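Local coordinates for nicotinamide-nucleotide adenylyltransferase NadR family / Ribosylnicotinamide kinase (Lactococcus lactis subsp. cremoris, PDB 6GYE), which binds nicotinamide riboside and probably phosphorylates it to the mononucleotide, and may adenylylate that product toward NAD+, at residues L85-L90 and W100-L104; G187-T191 and E317-F323. All coordinates share one frame; numbering follows the deposited sequence.

How the interactions relate
Interactions 1 and 2 lie on opposite sides of the chain's centre, about 58 Å apart between centres, and share no helix or strand. Each is partly buried and ties the end of a parallel strand, or the loop after it, to a helix. In interaction 1 that strand, 80-86, is outermost in a five-stranded sheet, and the helix follows closely in sequence; in interaction 2 strand 181-187 is internal to a four-stranded sheet, and the partner helix comes more than a hundred residues later. Chemistry separates them further: an arginine gripping a backbone carbonyl dominates 85-90 with 100-104, whereas 187-191 with 317-323 relies mostly on van der Waals contacts behind an anion-binding loop.

Interaction 1: residues L85-L90 and W100-L104; sequences LNENDL and WANRL
With CG beside its backbone N (chi1 -55°) and the chain extended from there to NE, R103 reaches from the helix to the turn after strand 80-86, while W100, its CG anti to the backbone N, places its indole beside L85 and E87. The R103 guanidinium grips N88 O with two nitrogens: NH1 and NH2 each donate to it at 3.0 Å, with the oxygen almost exactly in the guanidinium plane. N86 O also lies by NH1, at a distance too short to be taken at face value. Over one face of the group lies L90 CD2, 3.6 Å from NH2. The turn is shaped from within by an Asx turn, N88 N donating to N86 OD1 at 2.9 Å. W100 NE1 donates to the anti lone pair of E87 OE2 at 3.2 Å, the oxygen tilted 16° from the ring plane. L85 divides its branches, CD2 approaching W100 CE2 at 3.9 Å and CD1 meeting R103 CB at 3.7 Å. E99, a turn earlier on the same helix, forms a salt bridge with R103 NE. The contact thus joins the end of edge strand 80-86, which hydrogen-bonds to strand 43-50, to helix 95-110, whose W100 and L104 also touch L132 of helix 126-133.

Interaction 2: residues G187-T191 and E317-F323; sequences GSAST and EESRHEF. With SO4 (sulfate ion), chain F.
S188 and A189 sit in a loop between strand 181-187 and helix 193-203 that fits a P-loop (Walker A), and the start of helix 320-333 packs behind it with R320 and F323. The main contacts are van der Waals. The CA of S188 lies over one face of the F323 ring in a CH-pi contact, 4.2 Å from the centroid, and G187 C approaches CE1 of that ring at 3.5 Å. R320 bends at chi2 (-100°) and chi3, which carries its guanidinium past S188 to T191; there the T191 methyl CG2 stands over the centre of the guanidinium face, 3.8 Å from CZ, while R320 CD lies 3.6 Å from S188 CB. Shortening R320 to an alanine removes the bent chain and its guanidinium, which is likely to leave a gap beside S188 CB and under the T191 methyl. Polar contact between the segments is slight: S190 OG donates a weak hydrogen bond to E317 OE1, an oxygen that also forms a salt bridge with R312. Hydrogen bonds to the anion are stronger features of the loop. A sulfate ion, probably from the crystallisation liquor, is bound by the backbone amides of S190, T191, G192 and K193 and by T194 OG1, consistent with a site for a nucleotide phosphate. Within the loop, T191 OG1 donates to S188 O at 2.8 Å from above the carbonyl plane, while T191 N donates to sulfate O4 at 2.9 Å.

Interaction 1: residues L85-L90 and W100-L104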
loop_
_atom_site.group_PDB
_atom_site.type_symbol
_atom_site.label_atom_id
_atom_site.label_comp_id
_atom_site.label_asym_id
_atom_site.label_seq_id
_atom_site.Cartn_x
_atom_site.Cartn_y
_atom_site.Cartn_z
ATOM N N LEU A 85 -1.731 -20.786 7.144
ATOM C CA LEU A 85 -2.821 -21.715 7.458
ATOM C C LEU A 85 -4.028 -21.333 6.612
ATOM O O LEU A 85 -4.747 -20.388 6.938
ATOM C CB LEU A 85 -3.186 -21.713 8.936
ATOM C CG LEU A 85 -4.326 -22.696 9.261
ATOM C CD1 LEU A 85 -3.977 -24.083 8.767
ATOM C CD2 LEU A 85 -4.608 -22.755 10.736
ATOM N N ASN A 86 -4.233 -22.073 5.523
ATOM C CA ASN A 86 -5.338 -21.851 4.595
ATOM C C ASN A 86 -6.606 -22.504 5.150
ATOM O O ASN A 86 -6.652 -23.727 5.343
ATOM C CB ASN A 86 -4.969 -22.431 3.225
ATOM C CG ASN A 86 -5.991 -22.111 2.140
ATOM O OD1 ASN A 86 -7.184 -21.954 2.401
ATOM N ND2 ASN A 86 -5.520 -22.047 0.902
ATOM N N GLU A 87 -7.642 -21.704 5.390
ATOM C CA GLU A 87 -8.856 -22.212 6.016
ATOM C C GLU A 87 -10.002 -22.451 5.034
ATOM O O GLU A 87 -11.121 -22.733 5.475
ATOM C CB GLU A 87 -9.306 -21.261 7.127
ATOM C CG GLU A 87 -8.453 -21.360 8.377
ATOM C CD GLU A 87 -8.671 -20.211 9.338
ATOM O OE1 GLU A 87 -9.163 -19.148 8.893
ATOM O OE2 GLU A 87 -8.370 -20.390 10.543
ATOM N N ASN A 88 -9.744 -22.396 3.727
ATOM C CA ASN A 88 -10.777 -22.659 2.730
ATOM C C ASN A 88 -11.262 -24.104 2.824
ATOM O O ASN A 88 -10.573 -24.985 3.343
ATOM C CB ASN A 88 -10.252 -22.416 1.308
ATOM C CG ASN A 88 -10.093 -20.932 0.957
ATOM O OD1 ASN A 88 -10.678 -20.051 1.580
ATOM N ND2 ASN A 88 -9.300 -20.665 -0.069
ATOM N N ASP A 89 -12.471 -24.338 2.302
ATOM C CA ASP A 89 -13.038 -25.687 2.175
ATOM C C ASP A 89 -13.075 -26.418 3.513
ATOM O O ASP A 89 -12.681 -27.579 3.626
ATOM C CB ASP A 89 -12.272 -26.502 1.135
ATOM C CG ASP A 89 -12.149 -25.778 -0.185
ATOM O OD1 ASP A 89 -13.192 -25.344 -0.718
ATOM O OD2 ASP A 89 -11.007 -25.623 -0.674
ATOM N N LEU A 90 -13.571 -25.737 4.521
ATOM C CA LEU A 90 -13.694 -26.388 5.807
ATOM C C LEU A 90 -15.160 -26.652 6.114
ATOM O O LEU A 90 -16.002 -25.780 5.869
ATOM C CB LEU A 90 -13.110 -25.509 6.923
ATOM C CG LEU A 90 -11.631 -25.627 7.276
ATOM C CD1 LEU A 90 -11.351 -24.857 8.539
ATOM C CD2 LEU A 90 -11.261 -27.068 7.459
ATOM N N TRP A 100 -9.264 -28.656 10.696
ATOM C CA TRP A 100 -8.478 -27.463 10.994
ATOM C C TRP A 100 -7.213 -27.826 11.763
ATOM O O TRP A 100 -6.103 -27.434 11.381
ATOM C CB TRP A 100 -9.334 -26.456 11.773
ATOM C CG TRP A 100 -8.629 -25.195 12.151
ATOM C CD1 TRP A 100 -8.510 -24.058 11.403
ATOM C CD2 TRP A 100 -7.968 -24.932 13.391
ATOM N NE1 TRP A 100 -7.790 -23.111 12.095
ATOM C CE2 TRP A 100 -7.443 -23.625 13.316
ATOM C CE3 TRP A 100 -7.752 -25.682 14.554
ATOM C CZ2 TRP A 100 -6.727 -23.051 14.360
ATOM C CZ3 TRP A 100 -7.038 -25.111 15.588
ATOM C CH2 TRP A 100 -6.535 -23.808 15.485
ATOM N N ALA A 101 -7.360 -28.616 12.829
ATOM C CA ALA A 101 -6.201 -29.021 13.619
ATOM C C ALA A 101 -5.234 -29.870 12.804
ATOM O O ALA A 101 -4.012 -29.749 12.967
ATOM C CB ALA A 101 -6.648 -29.772 14.869
ATOM N N ASN A 102 -5.759 -30.748 11.940
ATOM C CA ASN A 102 -4.890 -31.545 11.076
ATOM C C ASN A 102 -3.945 -30.652 10.296
ATOM O O ASN A 102 -2.725 -30.836 10.331
ATOM C CB ASN A 102 -5.712 -32.394 10.108
ATOM C CG ASN A 102 -6.357 -33.568 10.778
ATOM O OD1 ASN A 102 -5.902 -34.019 11.829
ATOM N ND2 ASN A 102 -7.420 -34.085 10.174
ATOM N N ARG A 103 -4.500 -29.642 9.627
ATOM C CA ARG A 103 -3.670 -28.706 8.882
ATOM C C ARG A 103 -2.682 -28.013 9.805
ATOM O O ARG A 103 -1.512 -27.827 9.456
ATOM C CB ARG A 103 -4.551 -27.677 8.180
ATOM C CG ARG A 103 -5.617 -28.280 7.289
ATOM C CD ARG A 103 -6.346 -27.190 6.524
ATOM N NE ARG A 103 -7.463 -27.728 5.754
ATOM C CZ ARG A 103 -8.334 -26.972 5.096
ATOM N NH1 ARG A 103 -8.209 -25.648 5.128
ATOM N NH2 ARG A 103 -9.328 -27.534 4.418
ATOM N N LEU A 104 -3.130 -27.650 11.003
ATOM C CA LEU A 104 -2.258 -26.935 11.924
ATOM C C LEU A 104 -1.061 -27.787 12.325
ATOM O O LEU A 104 0.088 -27.336 12.261
ATOM C CB LEU A 104 -3.052 -26.502 13.152
ATOM C CG LEU A 104 -2.159 -25.898 14.215
ATOM C CD1 LEU A 104 -1.447 -24.663 13.620
ATOM C CD2 LEU A 104 -2.980 -25.533 15.429
#

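Interaction 2: residues G187-T191 and E317-F323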
loop_
_atom_site.group_PDB
_atom_site.type_symbol
_atom_site.label_atom_id
_atom_site.label_comp_id
_atom_site.label_asym_id
_atom_site.label_seq_id
_atom_site.Cartn_x
_atom_site.Cartn_y
_atom_site.Cartn_z
ATOM N N GLY A 187 -1.986 18.945 -14.876
ATOM C CA GLY A 187 -2.152 20.217 -15.551
ATOM C C GLY A 187 -1.146 20.368 -16.667
ATOM O O GLY A 187 -0.193 19.591 -16.792
ATOM N N SER A 188 -1.375 21.392 -17.487
ATOM C CA SER A 188 -0.465 21.717 -18.580
ATOM C C SER A 188 0.883 22.170 -18.027
ATOM O O SER A 188 1.036 22.462 -16.840
ATOM C CB SER A 188 -1.029 22.839 -19.447
ATOM O OG SER A 188 -2.391 22.623 -19.772
ATOM N N ALA A 189 1.862 22.269 -18.916
ATOM C CA ALA A 189 3.154 22.822 -18.537
ATOM C C ALA A 189 3.048 24.322 -18.266
ATOM O O ALA A 189 2.243 25.032 -18.880
ATOM C CB ALA A 189 4.179 22.566 -19.632
ATOM N N SER A 190 3.864 24.791 -17.315
ATOM C CA SER A 190 3.990 26.213 -16.967
ATOM C C SER A 190 2.707 26.776 -16.366
ATOM O O SER A 190 2.357 27.930 -16.614
ATOM C CB SER A 190 4.406 27.065 -18.173
ATOM O OG SER A 190 5.592 26.587 -18.780
ATOM N N THR A 191 1.989 25.972 -15.582
ATOM C CA THR A 191 0.815 26.476 -14.874
ATOM C C THR A 191 1.013 26.495 -13.365
ATOM O O THR A 191 0.057 26.770 -12.633
ATOM C CB THR A 191 -0.444 25.674 -15.232
ATOM O OG1 THR A 191 -0.219 24.273 -15.035
ATOM C CG2 THR A 191 -0.807 25.903 -16.684
ATOM N N GLU A 317 3.526 24.469 -23.967
ATOM C CA GLU A 317 2.929 25.687 -23.424
ATOM C C GLU A 317 1.658 26.084 -24.174
ATOM O O GLU A 317 0.681 26.519 -23.556
ATOM C CB GLU A 317 3.943 26.830 -23.457
ATOM C CG GLU A 317 4.676 27.057 -22.143
ATOM C CD GLU A 317 5.760 28.115 -22.259
ATOM O OE1 GLU A 317 6.775 28.001 -21.544
ATOM O OE2 GLU A 317 5.599 29.058 -23.067
ATOM N N GLU A 318 1.654 25.962 -25.501
ATOM C CA GLU A 318 0.538 26.429 -26.315
ATOM C C GLU A 318 -0.558 25.365 -26.401
ATOM O O GLU A 318 -0.311 24.169 -26.223
ATOM C CB GLU A 318 1.027 26.828 -27.714
ATOM C CG GLU A 318 -0.030 27.451 -28.643
ATOM C CD GLU A 318 -0.720 28.686 -28.063
ATOM O OE1 GLU A 318 -0.193 29.302 -27.113
ATOM O OE2 GLU A 318 -1.802 29.043 -28.570
ATOM N N SER A 319 -1.788 25.827 -26.666
ATOM C CA SER A 319 -2.974 24.965 -26.701
ATOM C C SER A 319 -3.217 24.338 -25.330
ATOM O O SER A 319 -3.333 23.119 -25.180
ATOM C CB SER A 319 -2.860 23.898 -27.791
ATOM O OG SER A 319 -2.010 22.844 -27.372
ATOM N N ARG A 320 -3.250 25.193 -24.310
ATOM C CA ARG A 320 -3.611 24.730 -22.979
ATOM C C ARG A 320 -5.024 24.170 -22.962
ATOM O O ARG A 320 -5.268 23.104 -22.391
ATOM C CB ARG A 320 -3.485 25.872 -21.978
ATOM C CG ARG A 320 -2.159 26.577 -22.008
ATOM C CD ARG A 320 -1.269 26.105 -20.885
ATOM N NE ARG A 320 -0.378 27.168 -20.430
ATOM C CZ ARG A 320 -0.765 28.205 -19.690
ATOM N NH1 ARG A 320 -2.038 28.332 -19.316
ATOM N NH2 ARG A 320 0.122 29.121 -19.324
ATOM N N HIS A 321 -5.968 24.874 -23.590
ATOM C CA HIS A 321 -7.351 24.407 -23.591
ATOM C C HIS A 321 -7.487 23.081 -24.320
ATOM O O HIS A 321 -8.319 22.250 -23.941
ATOM C CB HIS A 321 -8.262 25.468 -24.206
ATOM C CG HIS A 321 -8.305 26.740 -23.418
ATOM N ND1 HIS A 321 -7.275 27.657 -23.432
ATOM C CD2 HIS A 321 -9.236 27.232 -22.567
ATOM C CE1 HIS A 321 -7.578 28.668 -22.637
ATOM N NE2 HIS A 321 -8.763 28.436 -22.102
ATOM N N GLU A 322 -6.669 22.863 -25.349
ATOM C CA GLU A 322 -6.605 21.559 -26.000
ATOM C C GLU A 322 -6.188 20.473 -25.002
ATOM O O GLU A 322 -6.835 19.423 -24.900
ATOM C CB GLU A 322 -5.631 21.651 -27.179
ATOM C CG GLU A 322 -5.966 20.837 -28.422
ATOM C CD GLU A 322 -5.098 21.235 -29.622
ATOM O OE1 GLU A 322 -4.236 20.433 -30.046
ATOM O OE2 GLU A 322 -5.255 22.371 -30.120
ATOM N N PHE A 323 -5.116 20.719 -24.239
ATOM C CA PHE A 323 -4.681 19.750 -23.231
ATOM C C PHE A 323 -5.764 19.514 -22.183
ATOM O O PHE A 323 -5.994 18.378 -21.754
ATOM C CB PHE A 323 -3.399 20.234 -22.557
ATOM C CG PHE A 323 -2.944 19.372 -21.416
ATOM C CD1 PHE A 323 -3.454 19.551 -20.136
ATOM C CD2 PHE A 323 -1.993 18.386 -21.620
ATOM C CE1 PHE A 323 -3.034 18.749 -19.076
ATOM C CE2 PHE A 323 -1.565 17.582 -20.577
ATOM C CZ PHE A 323 -2.088 17.762 -19.298
HETATM S S SO4 F . 4.706 23.764 -13.996
HETATM O O1 SO4 F . 5.097 25.117 -13.585
HETATM O O2 SO4 F . 5.345 23.387 -15.250
HETATM O O3 SO4 F . 5.129 22.764 -13.024
HETATM O O4 SO4 F . 3.260 23.778 -14.160
#